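Local coordinates for protein mosquitocidal toxin (Bacillus sphaericus, PDB 2CB4) that probably kills mosquitoes by ADP-ribosylating target proteins, this chain being the catalytic ADP-ribosyltransferase domain of the larger toxin, at residues L56-Q61 with G160-N165; E75-R80 with R153-A158; V124-A129 with D179-P184. The protein carries 1 engineered substitution. All blocks are in the same frame, centred on the assembly; numbering follows the deposited sequence.

Interaction 1 of 3, residues L56-Q61 with G160-N165; sequences LHMREQ and GGIDIN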
loop_
_atom_site.group_PDB
_atom_site.type_symbol
_atom_site.label_atom_id
_atom_site.label_comp_id
_atom_site.label_asym_id
_atom_site.label_seq_id
_atom_site.Cartn_x
_atom_site.Cartn_y
_atom_site.Cartn_z
ATOM N N LEU A 56 0.677 -4.591 -46.533
ATOM C CA LEU A 56 2.014 -4.413 -45.992
ATOM C C LEU A 56 3.012 -5.237 -46.759
ATOM O O LEU A 56 2.771 -6.390 -47.097
ATOM C CB LEU A 56 2.059 -4.787 -44.508
ATOM C CG LEU A 56 1.182 -3.944 -43.578
ATOM C CD1 LEU A 56 1.283 -4.429 -42.150
ATOM C CD2 LEU A 56 1.475 -2.460 -43.677
ATOM N N HIS A 57 4.153 -4.640 -47.025
ATOM C CA HIS A 57 5.193 -5.335 -47.724
ATOM C C HIS A 57 6.326 -5.677 -46.736
ATOM O O HIS A 57 7.010 -4.783 -46.227
ATOM C CB HIS A 57 5.703 -4.506 -48.897
ATOM C CG HIS A 57 6.705 -5.227 -49.737
ATOM N ND1 HIS A 57 8.049 -5.294 -49.408
ATOM C CD2 HIS A 57 6.567 -5.952 -50.873
ATOM C CE1 HIS A 57 8.699 -6.007 -50.311
ATOM N NE2 HIS A 57 7.819 -6.427 -51.207
HETATM N N MSE A 58 6.486 -6.975 -46.458
HETATM C CA MSE A 58 7.517 -7.493 -45.567
HETATM C C MSE A 58 8.859 -7.556 -46.294
HETATM O O MSE A 58 8.894 -7.842 -47.468
HETATM C CB MSE A 58 7.100 -8.899 -45.180
HETATM C CG MSE A 58 5.768 -9.019 -44.445
HETATM SE SE MSE A 58 5.302 -7.513 -43.347
HETATM C CE MSE A 58 3.576 -8.012 -42.854
ATOM N N ARG A 59 9.970 -7.261 -45.618
ATOM C CA ARG A 59 11.263 -7.314 -46.295
ATOM C C ARG A 59 11.506 -8.729 -46.780
ATOM O O ARG A 59 11.165 -9.717 -46.114
ATOM C CB ARG A 59 12.398 -7.048 -45.336
ATOM C CG ARG A 59 12.819 -5.665 -45.118
ATOM C CD ARG A 59 13.471 -5.725 -43.759
ATOM N NE ARG A 59 14.899 -5.604 -43.873
ATOM C CZ ARG A 59 15.767 -6.252 -43.123
ATOM N NH1 ARG A 59 15.362 -7.114 -42.193
ATOM N NH2 ARG A 59 17.058 -6.039 -43.321
ATOM N N GLU A 60 12.262 -8.777 -47.859
ATOM C CA GLU A 60 12.611 -10.053 -48.479
ATOM C C GLU A 60 14.085 -10.421 -48.383
ATOM O O GLU A 60 14.973 -9.567 -48.373
ATOM C CB GLU A 60 12.110 -10.089 -49.971
ATOM C CG GLU A 60 10.579 -10.362 -50.149
ATOM C CD GLU A 60 10.038 -9.726 -51.411
ATOM O OE1 GLU A 60 10.834 -9.512 -52.362
ATOM O OE2 GLU A 60 8.824 -9.410 -51.446
ATOM N N GLN A 61 14.333 -11.715 -48.309
ATOM C CA GLN A 61 15.701 -12.227 -48.256
ATOM C C GLN A 61 16.423 -11.779 -47.004
ATOM O O GLN A 61 17.617 -11.485 -47.036
ATOM C CB GLN A 61 16.484 -11.779 -49.485
ATOM C CG GLN A 61 15.968 -12.449 -50.764
ATOM C CD GLN A 61 16.341 -11.680 -52.004
ATOM O OE1 GLN A 61 16.597 -10.481 -51.922
ATOM N NE2 GLN A 61 16.368 -12.364 -53.114
ATOM N N GLY A 160 13.033 -10.628 -40.992
ATOM C CA GLY A 160 11.788 -9.888 -41.048
ATOM C C GLY A 160 11.850 -8.386 -41.110
ATOM O O GLY A 160 12.796 -7.776 -41.636
ATOM N N GLY A 161 10.784 -7.801 -40.577
ATOM C CA GLY A 161 10.591 -6.372 -40.562
ATOM C C GLY A 161 9.638 -5.968 -41.700
ATOM O O GLY A 161 9.619 -6.596 -42.752
ATOM N N ILE A 162 8.862 -4.909 -41.468
ATOM C CA ILE A 162 7.942 -4.347 -42.456
ATOM C C ILE A 162 8.683 -3.266 -43.210
ATOM O O ILE A 162 9.251 -2.361 -42.604
ATOM C CB ILE A 162 6.759 -3.676 -41.767
ATOM C CG1 ILE A 162 6.067 -4.653 -40.822
ATOM C CG2 ILE A 162 5.819 -3.073 -42.768
ATOM C CD1 ILE A 162 5.071 -3.929 -39.880
ATOM N N ASP A 163 8.700 -3.368 -44.535
ATOM C CA ASP A 163 9.350 -2.366 -45.397
ATOM C C ASP A 163 8.329 -1.238 -45.578
ATOM O O ASP A 163 7.405 -1.328 -46.390
ATOM C CB ASP A 163 9.680 -2.987 -46.748
ATOM C CG ASP A 163 10.441 -2.038 -47.652
ATOM O OD1 ASP A 163 10.185 -0.815 -47.603
ATOM O OD2 ASP A 163 11.314 -2.517 -48.402
ATOM N N ILE A 164 8.468 -0.188 -44.779
ATOM C CA ILE A 164 7.519 0.921 -44.765
ATOM C C ILE A 164 7.300 1.630 -46.103
ATOM O O ILE A 164 6.174 1.845 -46.534
ATOM C CB ILE A 164 7.867 1.944 -43.618
ATOM C CG1 ILE A 164 7.798 1.255 -42.241
ATOM C CG2 ILE A 164 6.983 3.211 -43.706
ATOM C CD1 ILE A 164 6.446 0.626 -41.913
ATOM N N ASN A 165 8.381 2.018 -46.745
ATOM C CA ASN A 165 8.263 2.717 -48.001
ATOM C C ASN A 165 7.577 1.884 -49.109
ATOM O O ASN A 165 6.924 2.443 -49.976
ATOM C CB ASN A 165 9.619 3.288 -48.441
ATOM C CG ASN A 165 10.033 4.512 -47.626
ATOM O OD1 ASN A 165 9.311 4.962 -46.747
ATOM N ND2 ASN A 165 11.188 5.076 -47.941
#

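Interaction 2 of 3, residues E75-R80 with R153-A158; sequences EHRLLR and RYEIFA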
loop_
_atom_site.group_PDB
_atom_site.type_symbol
_atom_site.label_atom_id
_atom_site.label_comp_id
_atom_site.label_asym_id
_atom_site.label_seq_id
_atom_site.Cartn_x
_atom_site.Cartn_y
_atom_site.Cartn_z
ATOM N N GLU A 75 22.853 -4.776 -48.283
ATOM C CA GLU A 75 21.464 -4.545 -48.637
ATOM C C GLU A 75 20.481 -4.803 -47.498
ATOM O O GLU A 75 19.397 -4.232 -47.481
ATOM C CB GLU A 75 21.152 -5.384 -49.906
ATOM C CG GLU A 75 19.831 -5.079 -50.590
ATOM C CD GLU A 75 19.269 -6.294 -51.319
ATOM O OE1 GLU A 75 20.065 -7.160 -51.768
ATOM O OE2 GLU A 75 18.022 -6.383 -51.416
ATOM N N HIS A 76 20.883 -5.641 -46.517
ATOM C CA HIS A 76 20.049 -5.967 -45.358
ATOM C C HIS A 76 20.547 -5.387 -44.030
ATOM O O HIS A 76 19.995 -5.678 -42.974
ATOM C CB HIS A 76 19.817 -7.492 -45.253
ATOM C CG HIS A 76 19.032 -8.027 -46.400
ATOM N ND1 HIS A 76 19.634 -8.479 -47.558
ATOM C CD2 HIS A 76 17.695 -8.081 -46.615
ATOM C CE1 HIS A 76 18.695 -8.819 -48.424
ATOM N NE2 HIS A 76 17.513 -8.580 -47.879
ATOM N N ARG A 77 21.582 -4.561 -44.119
ATOM C CA ARG A 77 22.193 -3.915 -42.977
ATOM C C ARG A 77 21.305 -2.769 -42.477
ATOM O O ARG A 77 21.007 -1.796 -43.218
ATOM C CB ARG A 77 23.568 -3.380 -43.361
ATOM C CG ARG A 77 24.357 -2.825 -42.189
ATOM C CD ARG A 77 25.793 -2.636 -42.587
ATOM N NE ARG A 77 26.599 -2.070 -41.508
ATOM C CZ ARG A 77 26.975 -0.800 -41.437
ATOM N NH1 ARG A 77 26.628 0.055 -42.391
ATOM N NH2 ARG A 77 27.715 -0.380 -40.415
ATOM N N LEU A 78 20.869 -2.908 -41.227
ATOM C CA LEU A 78 19.991 -1.914 -40.595
ATOM C C LEU A 78 20.725 -1.166 -39.475
ATOM O O LEU A 78 21.697 -1.664 -38.886
ATOM C CB LEU A 78 18.734 -2.580 -40.041
ATOM C CG LEU A 78 17.903 -3.393 -41.031
ATOM C CD1 LEU A 78 16.844 -4.191 -40.267
ATOM C CD2 LEU A 78 17.247 -2.414 -42.015
ATOM N N LEU A 79 20.254 0.039 -39.203
ATOM C CA LEU A 79 20.846 0.886 -38.179
ATOM C C LEU A 79 19.778 1.435 -37.261
ATOM O O LEU A 79 18.644 1.677 -37.667
ATOM C CB LEU A 79 21.576 2.082 -38.831
ATOM C CG LEU A 79 22.647 1.807 -39.894
ATOM C CD1 LEU A 79 23.067 3.154 -40.488
ATOM C CD2 LEU A 79 23.848 1.071 -39.266
ATOM N N ARG A 80 20.165 1.671 -36.019
ATOM C CA ARG A 80 19.269 2.282 -35.043
ATOM C C ARG A 80 20.038 3.227 -34.132
ATOM O O ARG A 80 20.991 2.828 -33.476
ATOM C CB ARG A 80 18.491 1.262 -34.207
ATOM C CG ARG A 80 17.678 1.970 -33.181
ATOM C CD ARG A 80 16.605 1.130 -32.558
ATOM N NE ARG A 80 16.094 1.828 -31.391
ATOM C CZ ARG A 80 14.934 2.470 -31.315
ATOM N NH1 ARG A 80 14.085 2.482 -32.331
ATOM N NH2 ARG A 80 14.614 3.081 -30.192
ATOM N N ARG A 153 24.921 4.287 -32.417
ATOM C CA ARG A 153 24.368 3.884 -33.700
ATOM C C ARG A 153 24.569 2.373 -33.770
ATOM O O ARG A 153 25.673 1.893 -34.017
ATOM C CB ARG A 153 25.094 4.566 -34.864
ATOM C CG ARG A 153 24.268 4.526 -36.192
ATOM C CD ARG A 153 25.167 4.986 -37.334
ATOM N NE ARG A 153 25.949 3.866 -37.783
ATOM C CZ ARG A 153 26.511 3.770 -38.970
ATOM N NH1 ARG A 153 26.407 4.757 -39.834
ATOM N NH2 ARG A 153 27.184 2.677 -39.277
ATOM N N TYR A 154 23.506 1.632 -33.497
ATOM C CA TYR A 154 23.549 0.181 -33.503
ATOM C C TYR A 154 23.396 -0.379 -34.905
ATOM O O TYR A 154 22.598 0.145 -35.705
ATOM C CB TYR A 154 22.452 -0.400 -32.571
ATOM C CG TYR A 154 22.728 -0.128 -31.098
ATOM C CD1 TYR A 154 23.458 -1.038 -30.334
ATOM C CD2 TYR A 154 22.280 1.067 -30.471
ATOM C CE1 TYR A 154 23.739 -0.800 -28.993
ATOM C CE2 TYR A 154 22.560 1.314 -29.104
ATOM C CZ TYR A 154 23.298 0.370 -28.395
ATOM O OH TYR A 154 23.602 0.581 -27.097
ATOM N N GLU A 155 24.148 -1.461 -35.164
ATOM C CA GLU A 155 24.157 -2.199 -36.430
ATOM C C GLU A 155 23.405 -3.509 -36.228
ATOM O O GLU A 155 23.737 -4.318 -35.361
ATOM C CB GLU A 155 25.592 -2.479 -36.885
ATOM C CG GLU A 155 25.691 -3.294 -38.166
ATOM C CD GLU A 155 27.086 -3.828 -38.378
ATOM O OE1 GLU A 155 27.698 -4.328 -37.408
ATOM O OE2 GLU A 155 27.605 -3.692 -39.501
ATOM N N ILE A 156 22.378 -3.698 -37.039
ATOM C CA ILE A 156 21.491 -4.851 -36.924
ATOM C C ILE A 156 21.338 -5.667 -38.231
ATOM O O ILE A 156 21.316 -5.104 -39.336
ATOM C CB ILE A 156 20.067 -4.291 -36.535
ATOM C CG1 ILE A 156 20.151 -3.483 -35.229
ATOM C CG2 ILE A 156 18.992 -5.387 -36.503
ATOM C CD1 ILE A 156 19.159 -2.368 -35.126
ATOM N N PHE A 157 21.186 -6.982 -38.069
ATOM C CA PHE A 157 20.911 -7.942 -39.166
ATOM C C PHE A 157 19.906 -8.865 -38.514
ATOM O O PHE A 157 20.245 -9.643 -37.652
ATOM C CB PHE A 157 22.150 -8.728 -39.591
ATOM C CG PHE A 157 23.203 -7.874 -40.272
ATOM C CD1 PHE A 157 23.087 -7.559 -41.630
ATOM C CD2 PHE A 157 24.288 -7.366 -39.551
ATOM C CE1 PHE A 157 24.060 -6.791 -42.257
ATOM C CE2 PHE A 157 25.252 -6.600 -40.173
ATOM C CZ PHE A 157 25.138 -6.315 -41.540
ATOM N N ALA A 158 18.648 -8.717 -38.893
ATOM C CA ALA A 158 17.573 -9.465 -38.277
ATOM C C ALA A 158 16.641 -10.036 -39.345
ATOM O O ALA A 158 16.529 -9.500 -40.454
ATOM C CB ALA A 158 16.750 -8.473 -37.347
HETATM O O HOH W 1 18.699 -7.592 -41.631
HETATM O O HOH W 2 29.546 2.074 -40.507
#

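Interaction 3 of 3, residues V124-A129 with D179-P184; sequences VSTTRA and DQITFP. Engineered in segment 179-184: Gln180 (natural residue Glu).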
loop_
_atom_site.group_PDB
_atom_site.type_symbol
_atom_site.label_atom_id
_atom_site.label_comp_id
_atom_site.label_asym_id
_atom_site.label_seq_id
_atom_site.Cartn_x
_atom_site.Cartn_y
_atom_site.Cartn_z
ATOM N N VAL A 124 9.301 -1.191 -33.170
ATOM C CA VAL A 124 10.628 -0.626 -32.968
ATOM C C VAL A 124 11.159 -0.246 -34.340
ATOM O O VAL A 124 11.091 -0.999 -35.245
ATOM C CB VAL A 124 11.596 -1.641 -32.233
ATOM C CG1 VAL A 124 13.057 -1.197 -32.339
ATOM C CG2 VAL A 124 11.183 -1.790 -30.816
ATOM N N SER A 125 11.655 0.946 -34.516
ATOM C CA SER A 125 12.151 1.292 -35.839
ATOM C C SER A 125 13.627 1.071 -36.042
ATOM O O SER A 125 14.413 1.113 -35.117
ATOM C CB SER A 125 11.873 2.784 -36.129
ATOM O OG SER A 125 10.503 2.921 -36.430
ATOM N N THR A 126 14.004 0.961 -37.299
ATOM C CA THR A 126 15.412 0.903 -37.724
ATOM C C THR A 126 15.400 1.681 -39.059
ATOM O O THR A 126 14.373 1.962 -39.625
ATOM C CB THR A 126 15.958 -0.536 -37.866
ATOM O OG1 THR A 126 15.213 -1.181 -38.892
ATOM C CG2 THR A 126 15.744 -1.352 -36.505
ATOM N N THR A 127 16.567 2.085 -39.533
ATOM C CA THR A 127 16.698 2.788 -40.785
ATOM C C THR A 127 17.777 2.020 -41.563
ATOM O O THR A 127 18.669 1.420 -40.984
ATOM C CB THR A 127 17.041 4.314 -40.588
ATOM O OG1 THR A 127 17.029 4.981 -41.858
ATOM C CG2 THR A 127 18.415 4.513 -39.950
ATOM N N ARG A 128 17.684 2.032 -42.882
ATOM C CA ARG A 128 18.655 1.313 -43.704
ATOM C C ARG A 128 19.993 1.985 -43.802
ATOM O O ARG A 128 20.066 3.203 -43.910
ATOM C CB ARG A 128 18.105 1.113 -45.121
ATOM C CG ARG A 128 16.710 0.476 -45.176
ATOM C CD ARG A 128 16.294 0.194 -46.604
ATOM N NE ARG A 128 17.142 -0.823 -47.205
ATOM C CZ ARG A 128 17.440 -0.904 -48.500
ATOM N NH1 ARG A 128 16.953 -0.021 -49.354
ATOM N NH2 ARG A 128 18.232 -1.876 -48.941
ATOM N N ALA A 129 21.061 1.176 -43.808
ATOM C CA ALA A 129 22.402 1.699 -44.022
ATOM C C ALA A 129 22.388 2.197 -45.509
ATOM O O ALA A 129 21.692 1.630 -46.369
ATOM C CB ALA A 129 23.432 0.601 -43.820
ATOM N N ASP A 179 13.445 6.084 -44.583
ATOM C CA ASP A 179 13.674 4.743 -45.122
ATOM C C ASP A 179 13.667 3.706 -44.019
ATOM O O ASP A 179 14.691 3.059 -43.805
ATOM C CB ASP A 179 15.027 4.655 -45.814
ATOM C CG ASP A 179 15.196 5.675 -46.912
ATOM O OD1 ASP A 179 14.223 5.900 -47.685
ATOM O OD2 ASP A 179 16.311 6.242 -47.011
ATOM N N GLN A 180 12.532 3.541 -43.341
ATOM C CA GLN A 180 12.441 2.641 -42.198
ATOM C C GLN A 180 12.057 1.256 -42.447
ATOM O O GLN A 180 11.170 0.990 -43.281
ATOM C CB GLN A 180 11.292 3.088 -41.338
ATOM C CG GLN A 180 11.558 3.994 -40.243
ATOM C CD GLN A 180 10.343 4.057 -39.305
ATOM O OE1 GLN A 180 9.864 3.030 -38.740
ATOM N NE2 GLN A 180 9.796 5.244 -39.141
ATOM N N ILE A 181 12.563 0.379 -41.582
ATOM C CA ILE A 181 12.161 -1.000 -41.560
ATOM C C ILE A 181 11.674 -1.147 -40.112
ATOM O O ILE A 181 12.432 -0.888 -39.197
ATOM C CB ILE A 181 13.325 -1.934 -41.878
ATOM C CG1 ILE A 181 14.091 -1.452 -43.111
ATOM C CG2 ILE A 181 12.829 -3.382 -41.809
ATOM C CD1 ILE A 181 13.153 -1.359 -44.514
ATOM N N THR A 182 10.388 -1.441 -39.920
ATOM C CA THR A 182 9.771 -1.531 -38.595
ATOM C C THR A 182 9.638 -2.968 -38.108
ATOM O O THR A 182 9.340 -3.868 -38.927
ATOM C CB THR A 182 8.362 -0.887 -38.624
ATOM O OG1 THR A 182 8.474 0.479 -39.027
ATOM C CG2 THR A 182 7.669 -0.967 -37.281
ATOM N N PHE A 183 9.858 -3.170 -36.785
ATOM C CA PHE A 183 9.792 -4.487 -36.171
ATOM C C PHE A 183 8.740 -4.572 -35.100
ATOM O O PHE A 183 8.930 -4.081 -33.998
ATOM C CB PHE A 183 11.156 -4.901 -35.618
ATOM C CG PHE A 183 12.195 -5.118 -36.684
ATOM C CD1 PHE A 183 12.534 -6.410 -37.110
ATOM C CD2 PHE A 183 12.813 -4.035 -37.287
ATOM C CE1 PHE A 183 13.471 -6.602 -38.113
ATOM C CE2 PHE A 183 13.766 -4.218 -38.292
ATOM C CZ PHE A 183 14.087 -5.504 -38.720
ATOM N N PRO A 184 7.621 -5.225 -35.417
ATOM C CA PRO A 184 6.553 -5.388 -34.427
ATOM C C PRO A 184 7.110 -6.364 -33.385
ATOM O O PRO A 184 7.592 -7.453 -33.738
ATOM C CB PRO A 184 5.397 -6.036 -35.250
ATOM C CG PRO A 184 5.721 -5.766 -36.682
ATOM C CD PRO A 184 7.241 -5.796 -36.738
#

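Interaction 1 of 3, residues L56-Q61 with G160-N165
Arg59 holds the 160-165 segment through both its side chain and its backbone. Its NH1 donates to Gly160 O at 2.7 Å in a nearly straight bond (170° at the hydrogen), with the acceptor in the guanidinium plane. The same NH1 also bonds to Ala158 O, so one amino group joins two carbonyls of the chain that leaves strand 150-156. The backbone Arg59 N adds a bond to Gly161 O at 3.0 Å. CG starts beside the backbone N and an extended chi2 carries Arg59 CD to 3.0 Å from Gly160 O; the bend at chi3 (108°) then turns the guanidinium so that NH1 meets that carbonyl. In the other direction, Asp163 N donates to His57 O at 2.8 Å. These two backbone bonds flank Met58 and Ile162, whose CA atoms lie 4.4 Å apart, and form a single beta bridge. It ties the otherwise irregular 56-61 loop to strand 162-163, a short strand of the large mixed sheet of this ADP-ribosyltransferase fold. Ile162 also pairs with Thr182 of strand 180-184. Asp163 ends the strand as the N-cap of helix 164-167, with OD1 accepting from Ala166 N. The His57 ring runs alongside the Asp163 side chain, the ring and carboxylate planes 80° apart, and Asp163 CB meets the ring edge 3.9 Å from His57 ND1. Packing takes over beyond the polar groups. The selenium of Met58, a selenomethionine, lies 3.9 Å from Ile162 CG1, the two side chains pointing the same way. More loosely, Leu56 CD1 reaches Ile162 CD1 at 4.4 Å, while Tyr40 of helix 36-44 touches both Leu56 and Met58.

Interaction 2 of 3, residues E75-R80 with R153-A158
Arg77 and Glu155 cross at about a right angle, their guanidinium and carboxylate planes turned 89° apart. Arg77 NE donates almost straight to Glu155 OE2 at 2.8 Å, entering by the anti lone pair, with the oxygen in the guanidinium plane; a second, weak bond runs from NH2 of the same arginine. The carboxylate is shared: OE2 also pairs with Arg193 and OE1 bonds to Ser194, while Arg77 NH1 turns to Glu137. Arg153 comes in across Arg77, with guanidinium planes 65° apart and the two NH2 atoms 3.3 Å from each other. Both donate to one water, the Arg153 bond being weak. Leu79 CD2 lies over a face of both guanidinium groups, 3.4 Å above the Arg153 plane and offset toward the rim in each. At the other end, the extended chain of Arg77 passes obliquely along Phe157, whose CE1 lies 3.6 Å from Arg77 CB. The backbones beneath belong to antiparallel neighbours in the mixed sheet of the ADP-ribosyltransferase fold, strands 78-80 and 153-156, with axes at 151°. Leu78–Ile156 and Arg80–Tyr154 are hydrogen-bonded pairs, and Leu79–Glu155 between them is a non-hydrogen-bonded one. Beyond the Leu78–Ile156 pair, a water links His76 O to Ala158 N. The face opposite Leu79 and Glu155 carries Leu78 CB against Ile156 CB (4.1 Å) and Arg80 CB against Ile156 CD1 (3.8 Å). From there the guanidinium of Arg80 leads to Asp256, Asp82 and Ser125 O, a position consistent with the conserved arginine of Arg-Ser-Glu ADP-ribosyltransferases, and Tyr154 OH bonds to Arg84 O.

Interaction 3 of 3, residues V124-A129 with D179-P184
A chi1 of 63° sets Thr126 OG1 between its own backbone N and carbonyl carbon, facing strand 180-184, where it donates to Ile181 O at 2.8 Å. Thr126 N gives the same carbonyl a weak bond, so this oxygen is held twice by one residue. OG1 also lies in the plane of the Phe183 ring, at its edge, 3.4 Å from CE2. On the opposite face, a chi1 of -76° puts Ser125 OG beside its backbone N and against Gln180 OE1; the 2.4 Å separation is too short to trust in detail. Gln180 is engineered in place of the natural Glu, and its NE2 bonds to Glu178. The Ser-Thr-Thr sequence is consistent with the STS motif of this enzyme family, and Glu178 together with position 180, Glu in the natural sequence, with its ExE motif. Antiparallel hydrogen-bonded pairs Val124–Phe183 and Thr126–Ile181 set the register, and Arg128 N reaches Asp179 O at 3.3 Å. Strand 78-82 lies beside strand 123-131, its Leu78 packing on Thr126, Ile181 and Phe183. Strand 162-163 flanks 180-184, and Leu115 of helix 111-117 and Ile164 of helix 164-167 cover Gln180 and Thr182.

Overall arrangement
Interactions 2 and 3 each pair two strands of a sheet whose order runs 162-163, 180-184, 123-131, 78-82, 150-156, and interaction 1 adds loop 56-61 at strand 162-163. Interaction 3 is the middle of the series, its centre about 9 Å from that of each of the others, while the centres of interactions 1 and 2 are about 14 Å apart. Backbone bonds close the gaps: Ile162 N to Thr182 O at 2.8 Å and Leu79 N to Thr127 O at 2.8 Å. Glu60 O and His76 NE2, 2.8 Å apart, probably hydrogen-bond between interactions 1 and 2. Arg80, Ser125 and Gln180 probably mark the Arg-Ser-Glu active site; interaction 1 lies across strand 180-184 from strand 123-131.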